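Local coordinates for protein iron aquisition yersiniabactin synthesis enzyme, YbtT (Escherichia coli, PDB 6BA9) that acts as a low-specificity type II thioesterase that maintains production of the metallophore yersiniabactin by its NRPS/PKS pathway, at residues Q155-M158 with S159-P163; S196-R199 with E200-W203; Q204-D207 with A208-Q211. The protein carries 1 engineered substitution. All blocks are in the same frame, centred on the assembly; numbering follows the deposited sequence.

How the contacts relate
The contacts lie in series along an alpha/beta hydrolase chain. Contact 1 forms the first turns of helix 155-174, in the helical excursion between strands 112-116 and 190-195, where hydrolases of this fold usually carry their lid. Contact 2 is the loop leaving strand 190-195 and ends on the first residue of helix 203-207, which contact 3 continues toward parallel strand 216-222, a beta-alpha-beta crossover. Their centres lie about 12 Å apart, and A201 CB packs on V206 CG2 at 4.1 Å. Contact 1 stands off from contacts 2 and 3, its centre about 29 and 35 Å away, nearest atoms about 16 and 22 Å. Contact 2 probably carries the catalytic acid, contact 1 part of the lid.

Contact 1. Residues Q155-M158 with S159-P163; sequences QELM and SLFLP
M158 and L162 face the same way on helix 155-174, one turn apart, and make the tight side of this opening stretch of alpha-helix in an alpha/beta hydrolase. M158 CB meets L162 CD1 at 4.0 Å, and both side chains rest on helix 134-144, M158 on I138 and L162 on D134, F137 and I138. Unbranched methionine and compact leucine suit such a helix-to-helix seam. The backbone beneath is regular: F161 N bonds to L157 O at 2.8 Å, almost straight at 168°, and L162 N to M158 O at 2.9 Å.

The solvent side is looser, L157 CD2 coming only to 4.2 Å from F161 CE2. L160 CD1 nevertheless covers one face of the exposed F161 ring, 3.7 Å above its plane. On the polar flank Q155 starts with CG opposite its own N (chi1 -180°) and then bends at chi2, which carries its amide alongside S159. S159 OG lies 3.1 Å from Q155 OE1, and as close to the Q155 carbonyl. Proline interrupts the regular bonding by one link, since P163 has no N-H to give; the helix kinks and runs on, with P163 CD 3.7 Å from M158 O.

Contact 2. Residues S196-R199 with E200-W203; sequences SHDR and EASW
D198 reaches forward over the turn it begins, and its carboxylate meets the backbone N-H of E200: E200 N bonds to D198 OD1 at 2.8 Å. An aspartate oxygen bound to the N-H two residues on is an Asx turn, and a short acid side chain has just the length for it. With CG opposite its own N (chi1 -179°), D198 folds its carboxylate over the following residues. The N-H arrives from above the carboxylate plane, 36° out of it, and A201 N adds a weak bond to the same oxygen.

The side chains of D198 and E200 cross at about a right angle, their carboxylate planes 52° apart, so the two acids do not lie face to face; D198 OD1 stays 5.3 Å from E200 OE2. E200 is bent at chi2 and curls back beside R199, setting OE2 above one face of the guanidinium, toward its rim, 4.3 Å from R199 NH2. No N-H points at that oxygen, so the pair shares only a charge attraction. Each has a stronger partner outside this turn: E200 OE1 forms a salt bridge with R127 NE, and R199 NH1 one with D143.

The other oxygen of D198 is held too. A water donates to D198 OD2 and to A201 O, tying the carboxylate to the outgoing chain. Beyond it S202, the N-cap of helix 203-207, uses OG to accept the N-H of Q205.

D198 OD1 also bonds H226 ND1. This is consistent with the acid-histidine pair of an alpha/beta hydrolase catalytic triad, whose serine is replaced by an engineered alanine here; the turn and the water would then fix the acid in position to orient the histidine.

Contact 3. Residues Q204-D207 with A208-Q211; sequences QQVD and AWRQ
R210 NE gives the shortest polar bond here, 2.8 Å to D207 OD1 and nearly straight at 169°. Its neighbour R210 NH2 reaches D207 OD2 at 2.9 Å, so the guanidinium grips the carboxylate side-on, one nitrogen to each oxygen. Both oxygens lie close to the guanidinium plane, but the two flat groups are turned 40° from each other: OD1 is met from above the carboxylate plane, OD2 on its syn side but tilted out of the plane. R210 gets there by bending at chi3 (-62°), which folds its end back over the turn.

A spacing of three residues suits the tighter winding at this point. Helix 203-207 passes into a 3-10 segment, W209 N bonding to V206 O at 3.0 Å and R210 N to D207 O. On the inner side V206 and W209 press on L192 of strand 190-195. The indole fills its place by both shape and polarity: W209 stacks edge-to-face with F97 and gives NE1 to C118 O.

D207 is buried while R210 is exposed, and a two-bond salt bridge supplies the buried acid with an opposite charge. That pairing probably favours its ionised form and ties the side chains across the helical end.

Contact 1. Residues Q155-M158 with S159-P163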
loop_
_atom_site.group_PDB
_atom_site.type_symbol
_atom_site.label_atom_id
_atom_site.label_comp_id
_atom_site.label_asym_id
_atom_site.label_seq_id
_atom_site.Cartn_x
_atom_site.Cartn_y
_atom_site.Cartn_z
ATOM N N GLN A 155 4.826 27.858 7.666
ATOM C CA GLN A 155 4.064 27.309 8.776
ATOM C C GLN A 155 2.653 26.938 8.351
ATOM O O GLN A 155 2.035 26.085 8.990
ATOM C CB GLN A 155 4.066 28.274 9.967
ATOM C CG GLN A 155 3.288 27.775 11.206
ATOM C CD GLN A 155 3.733 26.402 11.731
ATOM O OE1 GLN A 155 2.956 25.436 11.717
ATOM N NE2 GLN A 155 4.968 26.323 12.231
ATOM N N GLU A 156 2.132 27.535 7.278
ATOM C CA GLU A 156 0.809 27.141 6.804
ATOM C C GLU A 156 0.841 25.786 6.114
ATOM O O GLU A 156 -0.093 24.987 6.268
ATOM C CB GLU A 156 0.242 28.206 5.870
ATOM C CG GLU A 156 -0.149 29.465 6.589
ATOM C CD GLU A 156 -1.205 30.239 5.838
ATOM O OE1 GLU A 156 -1.347 30.032 4.611
ATOM O OE2 GLU A 156 -1.901 31.048 6.483
ATOM N N LEU A 157 1.891 25.501 5.338
ATOM C CA LEU A 157 2.033 24.159 4.790
ATOM C C LEU A 157 2.220 23.147 5.907
ATOM O O LEU A 157 1.716 22.017 5.824
ATOM C CB LEU A 157 3.209 24.086 3.818
ATOM C CG LEU A 157 3.114 24.870 2.517
ATOM C CD1 LEU A 157 4.339 24.607 1.655
ATOM C CD2 LEU A 157 1.841 24.494 1.753
ATOM N N MET A 158 2.946 23.526 6.966
ATOM C CA MET A 158 3.149 22.599 8.072
ATOM C C MET A 158 1.841 22.325 8.787
ATOM O O MET A 158 1.527 21.172 9.096
ATOM C CB MET A 158 4.201 23.137 9.034
ATOM C CG MET A 158 5.586 23.046 8.442
ATOM S SD MET A 158 6.882 23.398 9.643
ATOM C CE MET A 158 6.814 25.149 9.727
ATOM N N SER A 159 1.050 23.373 9.021
ATOM C CA SER A 159 -0.228 23.215 9.704
ATOM C C SER A 159 -1.218 22.386 8.895
ATOM O O SER A 159 -2.077 21.727 9.487
ATOM C CB SER A 159 -0.809 24.586 10.040
ATOM O OG SER A 159 -0.052 25.193 11.074
ATOM N N LEU A 160 -1.102 22.380 7.564
ATOM C CA LEU A 160 -1.937 21.525 6.715
ATOM C C LEU A 160 -1.397 20.103 6.628
ATOM O O LEU A 160 -2.132 19.129 6.852
ATOM C CB LEU A 160 -2.027 22.124 5.307
ATOM C CG LEU A 160 -2.999 21.506 4.290
ATOM C CD1 LEU A 160 -2.490 20.248 3.646
ATOM C CD2 LEU A 160 -4.350 21.225 4.927
ATOM N N PHE A 161 -0.119 19.954 6.267
ATOM C CA PHE A 161 0.408 18.631 5.959
ATOM C C PHE A 161 0.715 17.821 7.205
ATOM O O PHE A 161 0.527 16.601 7.195
ATOM C CB PHE A 161 1.632 18.745 5.045
ATOM C CG PHE A 161 1.259 18.940 3.609
ATOM C CD1 PHE A 161 0.916 17.856 2.812
ATOM C CD2 PHE A 161 1.187 20.214 3.067
ATOM C CE1 PHE A 161 0.540 18.036 1.495
ATOM C CE2 PHE A 161 0.816 20.402 1.749
ATOM C CZ PHE A 161 0.490 19.312 0.961
ATOM N N LEU A 162 1.194 18.449 8.281
ATOM C CA LEU A 162 1.607 17.652 9.433
ATOM C C LEU A 162 0.467 16.886 10.071
ATOM O O LEU A 162 0.688 15.725 10.453
ATOM C CB LEU A 162 2.355 18.496 10.465
ATOM C CG LEU A 162 3.770 18.832 10.025
ATOM C CD1 LEU A 162 4.401 19.739 11.062
ATOM C CD2 LEU A 162 4.640 17.579 9.795
ATOM N N PRO A 163 -0.740 17.432 10.229
ATOM C CA PRO A 163 -1.814 16.599 10.787
ATOM C C PRO A 163 -2.090 15.362 9.941
ATOM O O PRO A 163 -2.360 14.282 10.478
ATOM C CB PRO A 163 -3.006 17.563 10.841
ATOM C CG PRO A 163 -2.391 18.890 10.972
ATOM C CD PRO A 163 -1.143 18.843 10.123
#

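Contact 2. Residues S196-R199 with E200-W203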
loop_
_atom_site.group_PDB
_atom_site.type_symbol
_atom_site.label_atom_id
_atom_site.label_comp_id
_atom_site.label_asym_id
_atom_site.label_seq_id
_atom_site.Cartn_x
_atom_site.Cartn_y
_atom_site.Cartn_z
ATOM N N SER A 196 15.972 -3.045 -4.350
ATOM C CA SER A 196 17.396 -3.344 -4.189
ATOM C C SER A 196 18.088 -2.345 -3.275
ATOM O O SER A 196 19.005 -2.712 -2.526
ATOM C CB SER A 196 18.091 -3.340 -5.555
ATOM O OG SER A 196 17.973 -2.103 -6.227
ATOM N N HIS A 197 17.693 -1.082 -3.354
ATOM C CA HIS A 197 18.301 -0.005 -2.584
ATOM C C HIS A 197 17.247 0.769 -1.810
ATOM O O HIS A 197 17.351 1.983 -1.640
ATOM C CB HIS A 197 19.133 0.901 -3.494
ATOM C CG HIS A 197 20.296 0.192 -4.110
ATOM N ND1 HIS A 197 20.162 -0.651 -5.195
ATOM C CD2 HIS A 197 21.606 0.159 -3.767
ATOM C CE1 HIS A 197 21.342 -1.161 -5.500
ATOM N NE2 HIS A 197 22.237 -0.680 -4.655
ATOM N N ASP A 198 16.204 0.066 -1.353
ATOM C CA ASP A 198 15.140 0.678 -0.556
ATOM C C ASP A 198 15.626 0.791 0.881
ATOM O O ASP A 198 15.712 -0.213 1.604
ATOM C CB ASP A 198 13.872 -0.174 -0.641
ATOM C CG ASP A 198 12.710 0.411 0.140
ATOM O OD1 ASP A 198 12.898 1.375 0.909
ATOM O OD2 ASP A 198 11.568 -0.076 -0.037
ATOM N N ARG A 199 15.952 2.014 1.305
ATOM C CA ARG A 199 16.488 2.220 2.646
ATOM C C ARG A 199 15.440 2.070 3.739
ATOM O O ARG A 199 15.808 2.026 4.916
ATOM C CB ARG A 199 17.135 3.602 2.738
ATOM C CG ARG A 199 18.416 3.697 1.940
ATOM C CD ARG A 199 19.011 5.099 2.007
ATOM N NE ARG A 199 18.038 6.089 1.580
ATOM C CZ ARG A 199 17.645 7.141 2.302
ATOM N NH1 ARG A 199 18.195 7.408 3.478
ATOM N NH2 ARG A 199 16.714 7.939 1.813
ATOM N N GLU A 200 14.157 1.973 3.386
ATOM C CA GLU A 200 13.090 1.887 4.369
ATOM C C GLU A 200 12.665 0.461 4.689
ATOM O O GLU A 200 12.066 0.238 5.746
ATOM C CB GLU A 200 11.849 2.659 3.886
ATOM C CG GLU A 200 12.123 4.084 3.422
ATOM C CD GLU A 200 12.942 4.868 4.413
ATOM O OE1 GLU A 200 12.736 4.716 5.641
ATOM O OE2 GLU A 200 13.833 5.617 3.971
ATOM N N ALA A 201 12.918 -0.498 3.810
ATOM C CA ALA A 201 12.461 -1.872 4.033
ATOM C C ALA A 201 13.461 -2.824 3.396
ATOM O O ALA A 201 13.501 -2.993 2.173
ATOM C CB ALA A 201 11.068 -2.113 3.471
ATOM N N SER A 202 14.258 -3.449 4.244
ATOM C CA SER A 202 15.260 -4.384 3.780
ATOM C C SER A 202 14.621 -5.685 3.301
ATOM O O SER A 202 13.472 -6.011 3.604
ATOM C CB SER A 202 16.217 -4.711 4.919
ATOM O OG SER A 202 15.538 -5.457 5.917
ATOM N N TRP A 203 15.416 -6.471 2.582
ATOM C CA TRP A 203 14.986 -7.800 2.166
ATOM C C TRP A 203 14.510 -8.611 3.369
ATOM O O TRP A 203 13.448 -9.245 3.331
ATOM C CB TRP A 203 16.145 -8.507 1.448
ATOM C CG TRP A 203 15.769 -9.860 0.914
ATOM C CD1 TRP A 203 15.414 -10.154 -0.360
ATOM C CD2 TRP A 203 15.753 -11.106 1.632
ATOM N NE1 TRP A 203 15.149 -11.497 -0.480
ATOM C CE2 TRP A 203 15.350 -12.099 0.729
ATOM C CE3 TRP A 203 16.028 -11.470 2.948
ATOM C CZ2 TRP A 203 15.215 -13.441 1.107
ATOM C CZ3 TRP A 203 15.893 -12.807 3.310
ATOM C CH2 TRP A 203 15.490 -13.755 2.400
HETATM O O HOH W 1 11.791 -2.777 -0.075
HETATM O O HOH W 2 15.158 3.180 7.369
#

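Contact 3. Residues Q204-D207 with A208-Q211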
loop_
_atom_site.group_PDB
_atom_site.type_symbol
_atom_site.label_atom_id
_atom_site.label_comp_id
_atom_site.label_asym_id
_atom_site.label_seq_id
_atom_site.Cartn_x
_atom_site.Cartn_y
_atom_site.Cartn_z
ATOM N N GLN A 204 15.284 -8.587 4.458
ATOM C CA GLN A 204 14.958 -9.365 5.651
ATOM C C GLN A 204 13.635 -8.920 6.263
ATOM O O GLN A 204 12.818 -9.756 6.675
ATOM C CB GLN A 204 16.102 -9.222 6.663
ATOM C CG GLN A 204 17.455 -9.847 6.231
ATOM C CD GLN A 204 18.237 -9.115 5.101
ATOM O OE1 GLN A 204 18.070 -7.910 4.822
ATOM N NE2 GLN A 204 19.128 -9.873 4.459
ATOM N N GLN A 205 13.383 -7.610 6.287
ATOM C CA GLN A 205 12.130 -7.102 6.846
ATOM C C GLN A 205 10.921 -7.549 6.013
ATOM O O GLN A 205 9.849 -7.843 6.564
ATOM C CB GLN A 205 12.196 -5.572 6.947
ATOM C CG GLN A 205 13.156 -5.011 8.022
ATOM C CD GLN A 205 12.587 -5.011 9.434
ATOM O OE1 GLN A 205 12.680 -6.013 10.132
ATOM N NE2 GLN A 205 12.031 -3.868 9.876
ATOM N N VAL A 206 11.071 -7.601 4.688
ATOM C CA VAL A 206 9.986 -8.032 3.814
ATOM C C VAL A 206 9.822 -9.545 3.842
ATOM O O VAL A 206 8.698 -10.062 3.888
ATOM C CB VAL A 206 10.202 -7.492 2.387
ATOM C CG1 VAL A 206 9.096 -7.948 1.479
ATOM C CG2 VAL A 206 10.291 -5.970 2.384
ATOM N N ASP A 207 10.941 -10.282 3.858
ATOM C CA ASP A 207 10.894 -11.738 3.860
ATOM C C ASP A 207 10.116 -12.282 5.053
ATOM O O ASP A 207 9.515 -13.363 4.964
ATOM C CB ASP A 207 12.330 -12.277 3.889
ATOM C CG ASP A 207 12.386 -13.781 3.761
ATOM O OD1 ASP A 207 11.936 -14.317 2.738
ATOM O OD2 ASP A 207 12.893 -14.413 4.715
ATOM N N ALA A 208 10.144 -11.569 6.181
ATOM C CA ALA A 208 9.432 -11.981 7.384
ATOM C C ALA A 208 7.925 -12.071 7.192
ATOM O O ALA A 208 7.226 -12.667 8.035
ATOM C CB ALA A 208 9.780 -11.022 8.508
ATOM N N TRP A 209 7.398 -11.526 6.100
ATOM C CA TRP A 209 5.978 -11.712 5.822
ATOM C C TRP A 209 5.610 -13.172 5.599
ATOM O O TRP A 209 4.428 -13.526 5.684
ATOM C CB TRP A 209 5.569 -10.905 4.601
ATOM C CG TRP A 209 5.226 -9.445 4.860
ATOM C CD1 TRP A 209 6.049 -8.376 4.720
ATOM C CD2 TRP A 209 3.959 -8.924 5.259
ATOM N NE1 TRP A 209 5.382 -7.213 5.019
ATOM C CE2 TRP A 209 4.089 -7.525 5.349
ATOM C CE3 TRP A 209 2.732 -9.507 5.557
ATOM C CZ2 TRP A 209 3.030 -6.699 5.726
ATOM C CZ3 TRP A 209 1.684 -8.684 5.929
ATOM C CH2 TRP A 209 1.845 -7.299 6.004
ATOM N N ARG A 210 6.586 -14.031 5.312
ATOM C CA ARG A 210 6.268 -15.435 5.107
ATOM C C ARG A 210 5.697 -16.076 6.361
ATOM O O ARG A 210 5.072 -17.135 6.258
ATOM C CB ARG A 210 7.497 -16.195 4.592
ATOM C CG ARG A 210 7.936 -15.764 3.187
ATOM C CD ARG A 210 9.094 -16.606 2.622
ATOM N NE ARG A 210 10.284 -16.462 3.447
ATOM C CZ ARG A 210 10.693 -17.327 4.373
ATOM N NH1 ARG A 210 10.016 -18.445 4.574
ATOM N NH2 ARG A 210 11.775 -17.048 5.084
ATOM N N GLN A 211 5.847 -15.448 7.525
ATOM C CA GLN A 211 5.228 -15.956 8.744
ATOM C C GLN A 211 3.711 -15.859 8.692
ATOM O O GLN A 211 3.020 -16.575 9.433
ATOM C CB GLN A 211 5.718 -15.173 9.964
ATOM C CG GLN A 211 7.220 -15.246 10.249
ATOM C CD GLN A 211 7.613 -16.551 10.870
ATOM O OE1 GLN A 211 6.788 -17.225 11.480
ATOM N NE2 GLN A 211 8.873 -16.915 10.724
#